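Local coordinates for ferredoxin-thioredoxin reductase subunit A2, chloroplastic (Arabidopsis thaliana, PDB 7C2B), which probably serves as the variable subunit of ferredoxin-thioredoxin reductase, which passes electrons from reduced ferredoxin to thioredoxins, at residues V42-Y47 / T100-D105; G62-Y67 / L80-Q85; V49-E54 / E91-V96; V55-M60 / V84-E89. All coordinates share one frame; numbering follows the deposited sequence.

Interaction 1 of 4, residues V42-Y47 / T100-D105; sequences VPLKVY and THLKED. With NO3 (nitrate ion), chain J.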
loop_
_atom_site.group_PDB
_atom_site.type_symbol
_atom_site.label_atom_id
_atom_site.label_comp_id
_atom_site.label_asym_id
_atom_site.label_seq_id
_atom_site.Cartn_x
_atom_site.Cartn_y
_atom_site.Cartn_z
ATOM N N VAL B 42 21.558 2.244 -3.779
ATOM C CA VAL B 42 21.064 2.224 -2.403
ATOM C C VAL B 42 21.042 0.783 -1.920
ATOM O O VAL B 42 21.009 -0.155 -2.728
ATOM C CB VAL B 42 19.653 2.835 -2.283
ATOM C CG1 VAL B 42 19.651 4.320 -2.693
ATOM C CG2 VAL B 42 18.659 2.033 -3.118
ATOM N N PRO B 43 21.069 0.576 -0.602
ATOM C CA PRO B 43 20.898 -0.786 -0.075
ATOM C C PRO B 43 19.524 -1.327 -0.428
ATOM O O PRO B 43 18.509 -0.640 -0.283
ATOM C CB PRO B 43 21.063 -0.614 1.440
ATOM C CG PRO B 43 21.834 0.682 1.606
ATOM C CD PRO B 43 21.383 1.553 0.462
ATOM N N LEU B 44 19.496 -2.569 -0.899
ATOM C CA LEU B 44 18.248 -3.167 -1.360
ATOM C C LEU B 44 18.427 -4.679 -1.375
ATOM O O LEU B 44 19.212 -5.200 -2.171
ATOM C CB LEU B 44 17.880 -2.640 -2.743
ATOM C CG LEU B 44 16.770 -3.432 -3.460
ATOM C CD1 LEU B 44 15.491 -3.462 -2.630
ATOM C CD2 LEU B 44 16.520 -2.819 -4.831
ATOM N N LYS B 45 17.710 -5.376 -0.497
ATOM C CA LYS B 45 17.720 -6.832 -0.458
ATOM C C LYS B 45 16.513 -7.368 -1.212
ATOM O O LYS B 45 15.410 -6.838 -1.078
ATOM C CB LYS B 45 17.685 -7.350 0.984
ATOM C CG LYS B 45 18.792 -6.813 1.896
ATOM C CD LYS B 45 18.518 -7.198 3.349
ATOM C CE LYS B 45 19.753 -7.063 4.226
ATOM N NZ LYS B 45 19.935 -5.675 4.760
ATOM N N VAL B 46 16.718 -8.424 -1.997
ATOM C CA VAL B 46 15.604 -9.065 -2.687
ATOM C C VAL B 46 15.617 -10.558 -2.376
ATOM O O VAL B 46 16.660 -11.155 -2.083
ATOM C CB VAL B 46 15.599 -8.806 -4.221
ATOM C CG1 VAL B 46 15.366 -7.302 -4.520
ATOM C CG2 VAL B 46 16.866 -9.308 -4.904
ATOM N N TYR B 47 14.434 -11.159 -2.456
ATOM C CA TYR B 47 14.199 -12.483 -1.910
ATOM C C TYR B 47 13.654 -13.474 -2.926
ATOM O O TYR B 47 13.433 -14.634 -2.570
ATOM C CB TYR B 47 13.237 -12.381 -0.714
ATOM C CG TYR B 47 13.805 -11.515 0.386
ATOM C CD1 TYR B 47 14.699 -12.042 1.313
ATOM C CD2 TYR B 47 13.480 -10.171 0.483
ATOM C CE1 TYR B 47 15.240 -11.260 2.312
ATOM C CE2 TYR B 47 14.023 -9.382 1.480
ATOM C CZ TYR B 47 14.908 -9.941 2.389
ATOM O OH TYR B 47 15.458 -9.164 3.383
ATOM N N THR B 100 14.423 -7.384 -11.244
ATOM C CA THR B 100 14.012 -6.705 -10.028
ATOM C C THR B 100 13.357 -5.396 -10.441
ATOM O O THR B 100 13.836 -4.724 -11.357
ATOM C CB THR B 100 15.202 -6.438 -9.081
ATOM O OG1 THR B 100 15.689 -7.677 -8.539
ATOM C CG2 THR B 100 14.786 -5.535 -7.932
ATOM N N HIS B 101 12.255 -5.050 -9.785
ATOM C CA HIS B 101 11.575 -3.782 -10.028
ATOM C C HIS B 101 12.178 -2.681 -9.164
ATOM O O HIS B 101 12.336 -2.856 -7.949
ATOM C CB HIS B 101 10.082 -3.931 -9.736
ATOM C CG HIS B 101 9.345 -4.736 -10.759
ATOM N ND1 HIS B 101 9.312 -6.119 -10.752
ATOM C CD2 HIS B 101 8.590 -4.347 -11.814
ATOM C CE1 HIS B 101 8.571 -6.541 -11.760
ATOM N NE2 HIS B 101 8.125 -5.486 -12.422
ATOM N N LEU B 102 12.507 -1.545 -9.791
ATOM C CA LEU B 102 13.115 -0.412 -9.102
ATOM C C LEU B 102 12.335 0.866 -9.395
ATOM O O LEU B 102 11.608 0.969 -10.388
ATOM C CB LEU B 102 14.580 -0.186 -9.528
ATOM C CG LEU B 102 15.569 -1.341 -9.439
ATOM C CD1 LEU B 102 16.967 -0.833 -9.814
ATOM C CD2 LEU B 102 15.557 -1.874 -8.032
ATOM N N LYS B 103 12.495 1.844 -8.512
ATOM C CA LYS B 103 12.068 3.205 -8.809
ATOM C C LYS B 103 13.296 4.079 -9.018
ATOM O O LYS B 103 14.429 3.684 -8.725
ATOM C CB LYS B 103 11.162 3.769 -7.705
ATOM C CG LYS B 103 11.708 3.681 -6.292
ATOM C CD LYS B 103 10.641 4.173 -5.320
ATOM C CE LYS B 103 10.993 3.853 -3.887
ATOM N NZ LYS B 103 12.219 4.571 -3.485
ATOM N N GLU B 104 13.045 5.284 -9.540
ATOM C CA GLU B 104 14.113 6.096 -10.114
ATOM C C GLU B 104 15.177 6.466 -9.088
ATOM O O GLU B 104 16.355 6.573 -9.441
ATOM C CB GLU B 104 13.528 7.360 -10.762
ATOM C CG GLU B 104 12.586 8.145 -9.861
ATOM C CD GLU B 104 12.350 9.575 -10.336
ATOM O OE1 GLU B 104 12.562 9.855 -11.540
ATOM O OE2 GLU B 104 11.941 10.418 -9.501
ATOM N N ASP B 105 14.802 6.649 -7.822
ATOM C CA ASP B 105 15.799 7.061 -6.848
ATOM C C ASP B 105 16.626 5.899 -6.304
ATOM O O ASP B 105 17.407 6.100 -5.375
ATOM C CB ASP B 105 15.147 7.869 -5.707
ATOM C CG ASP B 105 14.187 7.059 -4.830
ATOM O OD1 ASP B 105 14.071 5.823 -4.975
ATOM O OD2 ASP B 105 13.537 7.687 -3.956
HETATM N N NO3 J . 4.850 -6.182 -12.863
HETATM O O1 NO3 J . 3.684 -6.183 -12.364
HETATM O O2 NO3 J . 5.534 -7.253 -12.876
HETATM O O3 NO3 J . 5.326 -5.114 -13.350
#
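L44 meets L102 through methyl groups, and the flat group beside this contact is the imidazole of H101, whose end leads away from 42-47. A nitrate ion, probably from the crystallisation liquor, approaches this ring obliquely, so it sits neither squarely over a face nor in line with an edge. H101 NE2 gives nitrate O3 a weak hydrogen bond of 3.0 Å, bent to 127° at the hydrogen. H101 ND1 bonds to an acidic side chain of another protein in the assembly. Replacing H101 by alanine is likely to cost that acidic group this imidazole partner and the nitrate its N-H donor. The contact itself is mostly apolar. L44 CD2 presses on L102 CD2 at 3.5 Å, tighter than usual for two carbons, and the two side chains cross obliquely. V46 CG1 meets T100 CG2 at 3.9 Å. T100 turns this methyl to the valine because OG1 sits beside the backbone N (chi1 -69°), leaving CG2 opposite that N. At the far end V42 CG1 comes to 3.9 Å from the backbone O of D105. K103 NZ forms a salt bridge with D105 OD1, on its syn lone pair, at 2.7 Å. The two segments run nearly antiparallel without a hydrogen bond between them, as layers facing each other. Behind them L44 and V46 pair with L57 and V55 of the neighbouring strand region, while T100 and L102 pair with V84 and F82 of strand 82-90.

Interaction 2 of 4, residues G62-Y67 / L80-Q85; sequences GFIKDY and LPFKVQ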
loop_
_atom_site.group_PDB
_atom_site.type_symbol
_atom_site.label_atom_id
_atom_site.label_comp_id
_atom_site.label_asym_id
_atom_site.label_seq_id
_atom_site.Cartn_x
_atom_site.Cartn_y
_atom_site.Cartn_z
ATOM N N GLY B 62 22.994 -3.653 -14.127
ATOM C CA GLY B 62 22.120 -4.370 -15.031
ATOM C C GLY B 62 21.606 -3.440 -16.105
ATOM O O GLY B 62 22.212 -2.396 -16.353
ATOM N N PHE B 63 20.496 -3.775 -16.750
ATOM C CA PHE B 63 19.946 -2.859 -17.732
ATOM C C PHE B 63 18.436 -2.828 -17.613
ATOM O O PHE B 63 17.807 -3.798 -17.184
ATOM C CB PHE B 63 20.381 -3.214 -19.175
ATOM C CG PHE B 63 19.744 -4.453 -19.744
ATOM C CD1 PHE B 63 20.367 -5.690 -19.612
ATOM C CD2 PHE B 63 18.559 -4.378 -20.463
ATOM C CE1 PHE B 63 19.808 -6.829 -20.155
ATOM C CE2 PHE B 63 17.986 -5.509 -21.009
ATOM C CZ PHE B 63 18.611 -6.749 -20.851
ATOM N N ILE B 64 17.861 -1.690 -17.988
ATOM C CA ILE B 64 16.419 -1.515 -17.870
ATOM C C ILE B 64 15.746 -2.364 -18.942
ATOM O O ILE B 64 15.904 -2.121 -20.141
ATOM C CB ILE B 64 16.020 -0.044 -17.979
ATOM C CG1 ILE B 64 16.541 0.714 -16.756
ATOM C CG2 ILE B 64 14.507 0.087 -18.128
ATOM C CD1 ILE B 64 16.522 2.223 -16.924
ATOM N N LYS B 65 15.000 -3.370 -18.500
ATOM C CA LYS B 65 14.273 -4.256 -19.398
ATOM C C LYS B 65 12.969 -3.627 -19.856
ATOM O O LYS B 65 12.586 -3.754 -21.024
ATOM C CB LYS B 65 13.999 -5.583 -18.688
ATOM C CG LYS B 65 13.413 -6.682 -19.574
ATOM C CD LYS B 65 14.514 -7.338 -20.406
ATOM C CE LYS B 65 13.960 -8.486 -21.248
ATOM N NZ LYS B 65 15.024 -9.148 -22.048
ATOM N N ASP B 66 12.270 -2.959 -18.946
ATOM C CA ASP B 66 10.989 -2.366 -19.280
ATOM C C ASP B 66 10.714 -1.227 -18.319
ATOM O O ASP B 66 11.278 -1.156 -17.222
ATOM C CB ASP B 66 9.846 -3.390 -19.222
ATOM C CG ASP B 66 8.752 -3.101 -20.245
ATOM O OD1 ASP B 66 8.747 -1.988 -20.817
ATOM O OD2 ASP B 66 7.906 -3.991 -20.488
ATOM N N TYR B 67 9.851 -0.327 -18.768
ATOM C CA TYR B 67 9.232 0.680 -17.923
ATOM C C TYR B 67 7.741 0.575 -18.169
ATOM O O TYR B 67 7.279 0.818 -19.286
ATOM C CB TYR B 67 9.737 2.076 -18.269
ATOM C CG TYR B 67 9.102 3.179 -17.466
ATOM C CD1 TYR B 67 9.549 3.467 -16.181
ATOM C CD2 TYR B 67 8.080 3.954 -18.000
ATOM C CE1 TYR B 67 8.986 4.499 -15.438
ATOM C CE2 TYR B 67 7.508 4.987 -17.273
ATOM C CZ TYR B 67 7.965 5.259 -15.993
ATOM O OH TYR B 67 7.399 6.290 -15.273
ATOM N N LEU B 80 7.153 0.680 -8.454
ATOM C CA LEU B 80 8.519 0.319 -8.833
ATOM C C LEU B 80 8.513 0.069 -10.343
ATOM O O LEU B 80 8.559 -1.082 -10.797
ATOM C CB LEU B 80 9.012 -0.907 -8.060
ATOM C CG LEU B 80 8.985 -0.792 -6.526
ATOM C CD1 LEU B 80 9.227 -2.149 -5.845
ATOM C CD2 LEU B 80 9.987 0.261 -6.015
ATOM N N PRO B 81 8.431 1.129 -11.157
ATOM C CA PRO B 81 8.079 0.928 -12.574
ATOM C C PRO B 81 9.195 0.431 -13.478
ATOM O O PRO B 81 8.883 -0.034 -14.583
ATOM C CB PRO B 81 7.615 2.325 -13.024
ATOM C CG PRO B 81 8.301 3.241 -12.139
ATOM C CD PRO B 81 8.421 2.555 -10.791
ATOM N N PHE B 82 10.461 0.506 -13.072
ATOM C CA PHE B 82 11.576 0.054 -13.900
ATOM C C PHE B 82 11.857 -1.420 -13.643
ATOM O O PHE B 82 12.293 -1.793 -12.551
ATOM C CB PHE B 82 12.834 0.870 -13.612
ATOM C CG PHE B 82 12.744 2.313 -14.046
ATOM C CD1 PHE B 82 13.112 2.688 -15.333
ATOM C CD2 PHE B 82 12.329 3.298 -13.160
ATOM C CE1 PHE B 82 13.043 4.017 -15.737
ATOM C CE2 PHE B 82 12.264 4.642 -13.557
ATOM C CZ PHE B 82 12.620 4.999 -14.848
ATOM N N LYS B 83 11.642 -2.255 -14.652
ATOM C CA LYS B 83 12.007 -3.661 -14.551
ATOM C C LYS B 83 13.438 -3.792 -15.055
ATOM O O LYS B 83 13.715 -3.482 -16.216
ATOM C CB LYS B 83 11.044 -4.537 -15.349
ATOM C CG LYS B 83 11.203 -6.043 -15.105
ATOM C CD LYS B 83 10.264 -6.826 -16.017
ATOM C CE LYS B 83 10.725 -8.254 -16.230
ATOM N NZ LYS B 83 9.678 -9.023 -16.979
ATOM N N VAL B 84 14.351 -4.211 -14.179
ATOM C CA VAL B 84 15.779 -4.214 -14.476
ATOM C C VAL B 84 16.277 -5.652 -14.506
ATOM O O VAL B 84 15.990 -6.435 -13.592
ATOM C CB VAL B 84 16.566 -3.383 -13.449
ATOM C CG1 VAL B 84 18.041 -3.356 -13.806
ATOM C CG2 VAL B 84 16.003 -1.978 -13.383
ATOM N N GLN B 85 17.037 -5.992 -15.550
ATOM C CA GLN B 85 17.616 -7.323 -15.682
ATOM C C GLN B 85 19.019 -7.336 -15.095
ATOM O O GLN B 85 19.850 -6.489 -15.438
ATOM C CB GLN B 85 17.656 -7.764 -17.146
ATOM C CG GLN B 85 18.335 -9.117 -17.375
ATOM C CD GLN B 85 18.167 -9.598 -18.805
ATOM O OE1 GLN B 85 17.085 -9.491 -19.376
ATOM N NE2 GLN B 85 19.242 -10.107 -19.395
#
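P81 starts the contact by laying its ring beside Y67, with P81 CB 3.5 Å from Y67 CE1. The Y67 hydroxyl is hydrogen-bonded to D27 of helix 25-31. F82 comes next and takes the edge of Y67 on its face. Y67 CD1 stands 3.5 Å above the F82 plane, over the ring centre, and the planes meet at 52°, an edge-to-face pair. I64 CD1 touches the same phenylalanine obliquely, 3.8 Å from F82 CD1. K83 marks a classic beta bulge. Its carbonyl O accepts both K65 N, at 2.6 Å, and D66 N, at 3.1 Å, while K83 N returns a bond to D66 O. The K83 side chain extends away from this pairing and makes a cation-pi contact with F99. V84 forms a non-hydrogen-bonded pair with I64, and its CG1 lies 3.4 Å from F63 O. Q85 makes two backbone bonds to F63, Q85 N to F63 O being 2.8 Å long. The Q85 chain extends alongside F63, and its CB sits over one face of that ring, toward the rim, in a CH-pi contact. F63 CG lies between the backbone N and the carbonyl carbon (chi1 72°), which brings the ring to the glutamine. K65 NZ adds only a weak bond to Q85 OE1. The chemistry thus divides by face: I64, Y67, F82 and V84 form an apolar side packed inward, while F63, D66, K83 and Q85 make a mixed side, and the K83 carbonyl, shared by K65 N and D66 N, holds the bulge.

Interaction 3 of 4, residues V49-E54 / E91-V96; sequences VVRVPE and EGRGPV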
loop_
_atom_site.group_PDB
_atom_site.type_symbol
_atom_site.label_atom_id
_atom_site.label_comp_id
_atom_site.label_asym_id
_atom_site.label_seq_id
_atom_site.Cartn_x
_atom_site.Cartn_y
_atom_site.Cartn_z
ATOM N N VAL B 49 15.033 -14.434 -5.991
ATOM C CA VAL B 49 15.946 -15.020 -6.964
ATOM C C VAL B 49 15.997 -16.523 -6.738
ATOM O O VAL B 49 16.133 -16.989 -5.601
ATOM C CB VAL B 49 17.333 -14.367 -6.867
ATOM C CG1 VAL B 49 18.282 -14.977 -7.881
ATOM C CG2 VAL B 49 17.210 -12.880 -7.112
ATOM N N VAL B 50 15.849 -17.291 -7.818
ATOM C CA VAL B 50 15.624 -18.731 -7.678
ATOM C C VAL B 50 16.807 -19.365 -6.964
ATOM O O VAL B 50 17.959 -19.215 -7.389
ATOM C CB VAL B 50 15.380 -19.373 -9.045
ATOM C CG1 VAL B 50 15.366 -20.891 -8.919
ATOM C CG2 VAL B 50 14.073 -18.858 -9.643
ATOM N N ARG B 51 16.524 -20.034 -5.846
ATOM C CA ARG B 51 17.500 -20.774 -5.053
ATOM C C ARG B 51 18.592 -19.870 -4.486
ATOM O O ARG B 51 19.669 -20.346 -4.112
ATOM C CB ARG B 51 18.111 -21.929 -5.866
ATOM C CG ARG B 51 17.195 -23.151 -5.983
ATOM C CD ARG B 51 17.881 -24.333 -6.691
ATOM N NE ARG B 51 18.286 -24.009 -8.060
ATOM C CZ ARG B 51 17.473 -24.045 -9.114
ATOM N NH1 ARG B 51 16.202 -24.400 -8.962
ATOM N NH2 ARG B 51 17.927 -23.727 -10.322
ATOM N N VAL B 52 18.341 -18.567 -4.418
ATOM C CA VAL B 52 19.215 -17.653 -3.685
ATOM C C VAL B 52 18.355 -16.899 -2.684
ATOM O O VAL B 52 17.693 -15.924 -3.062
ATOM C CB VAL B 52 19.931 -16.674 -4.620
ATOM C CG1 VAL B 52 21.147 -16.068 -3.918
ATOM C CG2 VAL B 52 20.294 -17.366 -5.905
ATOM N N PRO B 53 18.336 -17.309 -1.418
ATOM C CA PRO B 53 17.368 -16.733 -0.474
ATOM C C PRO B 53 17.429 -15.218 -0.340
ATOM O O PRO B 53 16.384 -14.598 -0.119
ATOM C CB PRO B 53 17.731 -17.426 0.842
ATOM C CG PRO B 53 18.236 -18.772 0.394
ATOM C CD PRO B 53 19.018 -18.489 -0.861
ATOM N N GLU B 54 18.603 -14.602 -0.457
ATOM C CA GLU B 54 18.722 -13.168 -0.216
ATOM C C GLU B 54 19.858 -12.628 -1.064
ATOM O O GLU B 54 20.955 -13.191 -1.055
ATOM C CB GLU B 54 18.970 -12.865 1.268
ATOM C CG GLU B 54 18.847 -11.375 1.623
ATOM C CD GLU B 54 19.292 -11.044 3.053
ATOM O OE1 GLU B 54 18.895 -11.762 3.994
ATOM O OE2 GLU B 54 20.033 -10.055 3.240
ATOM N N GLU B 91 28.712 -18.964 -6.989
ATOM C CA GLU B 91 29.711 -20.019 -6.888
ATOM C C GLU B 91 29.040 -21.383 -6.872
ATOM O O GLU B 91 28.108 -21.624 -6.098
ATOM C CB GLU B 91 30.547 -19.823 -5.625
ATOM C CG GLU B 91 31.419 -18.576 -5.644
ATOM C CD GLU B 91 32.883 -18.898 -5.866
ATOM O OE1 GLU B 91 33.237 -19.329 -6.985
ATOM O OE2 GLU B 91 33.679 -18.722 -4.919
ATOM N N GLY B 92 29.516 -22.275 -7.736
ATOM C CA GLY B 92 28.921 -23.584 -7.890
ATOM C C GLY B 92 27.699 -23.627 -8.779
ATOM O O GLY B 92 27.066 -24.686 -8.879
ATOM N N ARG B 93 27.350 -22.516 -9.429
ATOM C CA ARG B 93 26.165 -22.441 -10.278
ATOM C C ARG B 93 26.374 -21.681 -11.579
ATOM O O ARG B 93 25.677 -21.974 -12.556
ATOM C CB ARG B 93 25.005 -21.789 -9.517
ATOM C CG ARG B 93 23.799 -22.681 -9.338
ATOM C CD ARG B 93 22.706 -21.944 -8.597
ATOM N NE ARG B 93 21.642 -21.514 -9.498
ATOM C CZ ARG B 93 20.548 -20.880 -9.097
ATOM N NH1 ARG B 93 20.388 -20.602 -7.809
ATOM N NH2 ARG B 93 19.618 -20.522 -9.978
ATOM N N GLY B 94 27.290 -20.722 -11.639
ATOM C CA GLY B 94 27.444 -19.897 -12.811
ATOM C C GLY B 94 26.495 -18.717 -12.782
ATOM O O GLY B 94 25.923 -18.371 -11.743
ATOM N N PRO B 95 26.297 -18.084 -13.932
ATOM C CA PRO B 95 25.477 -16.869 -13.969
ATOM C C PRO B 95 24.003 -17.179 -13.746
ATOM O O PRO B 95 23.452 -18.123 -14.317
ATOM C CB PRO B 95 25.732 -16.319 -15.376
ATOM C CG PRO B 95 26.074 -17.513 -16.189
ATOM C CD PRO B 95 26.792 -18.466 -15.267
ATOM N N VAL B 96 23.365 -16.374 -12.897
ATOM C CA VAL B 96 21.935 -16.483 -12.627
ATOM C C VAL B 96 21.279 -15.171 -13.040
ATOM O O VAL B 96 21.600 -14.111 -12.494
ATOM C CB VAL B 96 21.654 -16.809 -11.152
ATOM C CG1 VAL B 96 20.160 -16.747 -10.856
ATOM C CG2 VAL B 96 22.199 -18.187 -10.821
#
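R93 grips the carbonyl of V50, and this is the tight part of the contact. R93 NH1 donates to V50 O at 2.8 Å in a nearly straight bond (165°), with the oxygen in the plane of the guanidinium. R93 NH2 adds a weak bond to the same oxygen. The flat group is also sandwiched: R51 NE lies 3.9 Å above its centre on one face, and V96 CG2 rests 3.4 Å from the plane on the other. R51 CB packs 3.3 Å from R93 NH1. Beside this, V49 CG1 and V96 CG1 touch in a buried apolar pair at 3.9 Å. The loose side lies toward solvent. There R51 NH2 and R93 NH2 come within 3.6 Å of each other; these like charges probably repel, and the exposed setting may soften the effect. A leucine in place of R93 would probably leave V50 O without its guanidinium donors and this turn less firmly tied to strand 94-102. The carbonyl that R93 holds belongs to a type II beta turn, V49 to V52, closed by V52 N to V49 O. Across from it R93 and G94 both face I90, the pattern of a classic beta bulge at the start of strand 94-102.

Interaction 4 of 4, residues V55-M60 / V84-E89; sequences VELMGM and VQFVKE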
loop_
_atom_site.group_PDB
_atom_site.type_symbol
_atom_site.label_atom_id
_atom_site.label_comp_id
_atom_site.label_asym_id
_atom_site.label_seq_id
_atom_site.Cartn_x
_atom_site.Cartn_y
_atom_site.Cartn_z
ATOM N N VAL B 55 19.584 -11.563 -1.811
ATOM C CA VAL B 55 20.582 -10.915 -2.649
ATOM C C VAL B 55 20.605 -9.437 -2.297
ATOM O O VAL B 55 19.555 -8.790 -2.259
ATOM C CB VAL B 55 20.290 -11.107 -4.149
ATOM C CG1 VAL B 55 21.311 -10.367 -4.994
ATOM C CG2 VAL B 55 20.284 -12.579 -4.499
ATOM N N GLU B 56 21.798 -8.909 -2.033
ATOM C CA GLU B 56 21.986 -7.478 -1.835
ATOM C C GLU B 56 22.299 -6.848 -3.187
ATOM O O GLU B 56 23.277 -7.226 -3.841
ATOM C CB GLU B 56 23.111 -7.196 -0.836
ATOM C CG GLU B 56 23.529 -5.705 -0.783
ATOM C CD GLU B 56 22.410 -4.776 -0.329
ATOM O OE1 GLU B 56 21.938 -4.909 0.823
ATOM O OE2 GLU B 56 21.998 -3.902 -1.123
ATOM N N LEU B 57 21.470 -5.895 -3.609
ATOM C CA LEU B 57 21.605 -5.361 -4.959
ATOM C C LEU B 57 22.524 -4.151 -5.049
ATOM O O LEU B 57 22.924 -3.785 -6.160
ATOM C CB LEU B 57 20.238 -4.972 -5.521
ATOM C CG LEU B 57 19.336 -6.169 -5.837
ATOM C CD1 LEU B 57 18.083 -5.707 -6.550
ATOM C CD2 LEU B 57 20.091 -7.196 -6.683
ATOM N N MET B 58 22.859 -3.516 -3.931
ATOM C CA MET B 58 23.605 -2.262 -4.021
ATOM C C MET B 58 24.926 -2.480 -4.742
ATOM O O MET B 58 25.681 -3.406 -4.423
ATOM C CB MET B 58 23.865 -1.677 -2.638
ATOM C CG MET B 58 24.652 -0.369 -2.734
ATOM S SD MET B 58 24.542 0.534 -1.212
ATOM C CE MET B 58 25.364 2.067 -1.692
ATOM N N GLY B 59 25.189 -1.646 -5.742
ATOM C CA GLY B 59 26.397 -1.768 -6.525
ATOM C C GLY B 59 26.304 -2.699 -7.711
ATOM O O GLY B 59 27.203 -2.684 -8.557
ATOM N N MET B 60 25.256 -3.512 -7.807
ATOM C CA MET B 60 25.107 -4.388 -8.957
ATOM C C MET B 60 24.682 -3.589 -10.182
ATOM O O MET B 60 23.969 -2.587 -10.084
ATOM C CB MET B 60 24.095 -5.493 -8.664
ATOM C CG MET B 60 24.610 -6.454 -7.615
ATOM S SD MET B 60 23.582 -7.902 -7.379
ATOM C CE MET B 60 23.468 -8.510 -9.065
ATOM N N VAL B 84 14.351 -4.211 -14.179
ATOM C CA VAL B 84 15.779 -4.214 -14.476
ATOM C C VAL B 84 16.277 -5.652 -14.506
ATOM O O VAL B 84 15.990 -6.435 -13.592
ATOM C CB VAL B 84 16.566 -3.383 -13.449
ATOM C CG1 VAL B 84 18.041 -3.356 -13.806
ATOM C CG2 VAL B 84 16.003 -1.978 -13.383
ATOM N N GLN B 85 17.037 -5.992 -15.550
ATOM C CA GLN B 85 17.616 -7.323 -15.682
ATOM C C GLN B 85 19.019 -7.336 -15.095
ATOM O O GLN B 85 19.850 -6.489 -15.438
ATOM C CB GLN B 85 17.656 -7.764 -17.146
ATOM C CG GLN B 85 18.335 -9.117 -17.375
ATOM C CD GLN B 85 18.167 -9.598 -18.805
ATOM O OE1 GLN B 85 17.085 -9.491 -19.376
ATOM N NE2 GLN B 85 19.242 -10.107 -19.395
ATOM N N PHE B 86 19.271 -8.295 -14.203
ATOM C CA PHE B 86 20.571 -8.504 -13.590
ATOM C C PHE B 86 21.039 -9.915 -13.906
ATOM O O PHE B 86 20.230 -10.814 -14.131
ATOM C CB PHE B 86 20.524 -8.338 -12.061
ATOM C CG PHE B 86 20.172 -6.951 -11.603
ATOM C CD1 PHE B 86 21.157 -5.983 -11.461
ATOM C CD2 PHE B 86 18.861 -6.621 -11.283
ATOM C CE1 PHE B 86 20.841 -4.707 -11.033
ATOM C CE2 PHE B 86 18.536 -5.354 -10.853
ATOM C CZ PHE B 86 19.531 -4.389 -10.723
ATOM N N VAL B 87 22.352 -10.099 -13.929
ATOM C CA VAL B 87 22.965 -11.422 -13.909
ATOM C C VAL B 87 23.961 -11.429 -12.762
ATOM O O VAL B 87 24.791 -10.521 -12.661
ATOM C CB VAL B 87 23.667 -11.772 -15.235
ATOM C CG1 VAL B 87 24.076 -13.246 -15.230
ATOM C CG2 VAL B 87 22.757 -11.489 -16.424
ATOM N N LYS B 88 23.861 -12.424 -11.883
ATOM C CA LYS B 88 24.749 -12.529 -10.731
ATOM C C LYS B 88 25.462 -13.872 -10.750
ATOM O O LYS B 88 24.822 -14.924 -10.876
ATOM C CB LYS B 88 23.991 -12.367 -9.413
ATOM C CG LYS B 88 24.911 -12.254 -8.204
ATOM C CD LYS B 88 24.186 -12.607 -6.917
ATOM C CE LYS B 88 25.171 -12.956 -5.820
ATOM N NZ LYS B 88 26.002 -11.780 -5.449
ATOM N N GLU B 89 26.786 -13.824 -10.632
ATOM C CA GLU B 89 27.592 -15.033 -10.571
ATOM C C GLU B 89 27.417 -15.698 -9.215
ATOM O O GLU B 89 27.585 -15.059 -8.173
ATOM C CB GLU B 89 29.063 -14.693 -10.807
ATOM C CG GLU B 89 29.511 -14.846 -12.249
ATOM C CD GLU B 89 29.408 -16.275 -12.728
ATOM O OE1 GLU B 89 28.760 -16.505 -13.772
ATOM O OE2 GLU B 89 29.961 -17.172 -12.052
HETATM O O HOH W 1 25.007 -9.393 -4.426
#
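V55 opens the contact by sliding past the K88 side chain in the opposite direction, with V55 CG1 4.1 Å from K88 CD. E56 directs its CB away from 84-89, but its backbone O accepts from a water, and this water accepts in turn from K88 NZ. E56 OE2 takes the N-H of M58 on its anti lone pair and also that of L44, outside the segment. L57 sends CD1 obliquely toward the F86 ring. M60 is the residue most covered by the other segment. Its CB packs 4.1 Å from F86 CD1, and its backbone O lies near the plane of that ring, at the edge, 3.9 Å from F86 CE1. Bending at the last torsion (chi3 53°) carries M60 CE across the lysine chain, 3.9 Å from K88 CB. No direct hydrogen bond joins the segments; apart from the water bridge, most of the contact is carbon packing. F86 is further packed by F98 and V40. L57 to M60 form a type II beta turn with G59 in its third place, closed by M60 N to L57 O at 2.9 Å. It leads from strand 55-56 into strand 61-67, folding the small strand pair over the main sheet of this SH3-like domain.

Overall arrangement
The four contacts join two layers of the SH3-like domain within this chain, which lacks the N-terminal part of the full-length protein. Interaction 2 pairs strands of the main sheet. The other three set the region from 42 to 60 against that sheet. Interactions 2 and 4 share V84 and Q85, and their centres lie about 12 Å apart. Interaction 1 joins interaction 2 through L102 N to F82 O, probably a hydrogen bond of 2.8 Å. It meets interaction 4, about 9 Å away between centres, through L44 and L57. Interaction 3 lies at the far end, its centre about 20 Å from that of interaction 2. The nitrate bound at interaction 1 is also about 6 Å from the K83 side chain.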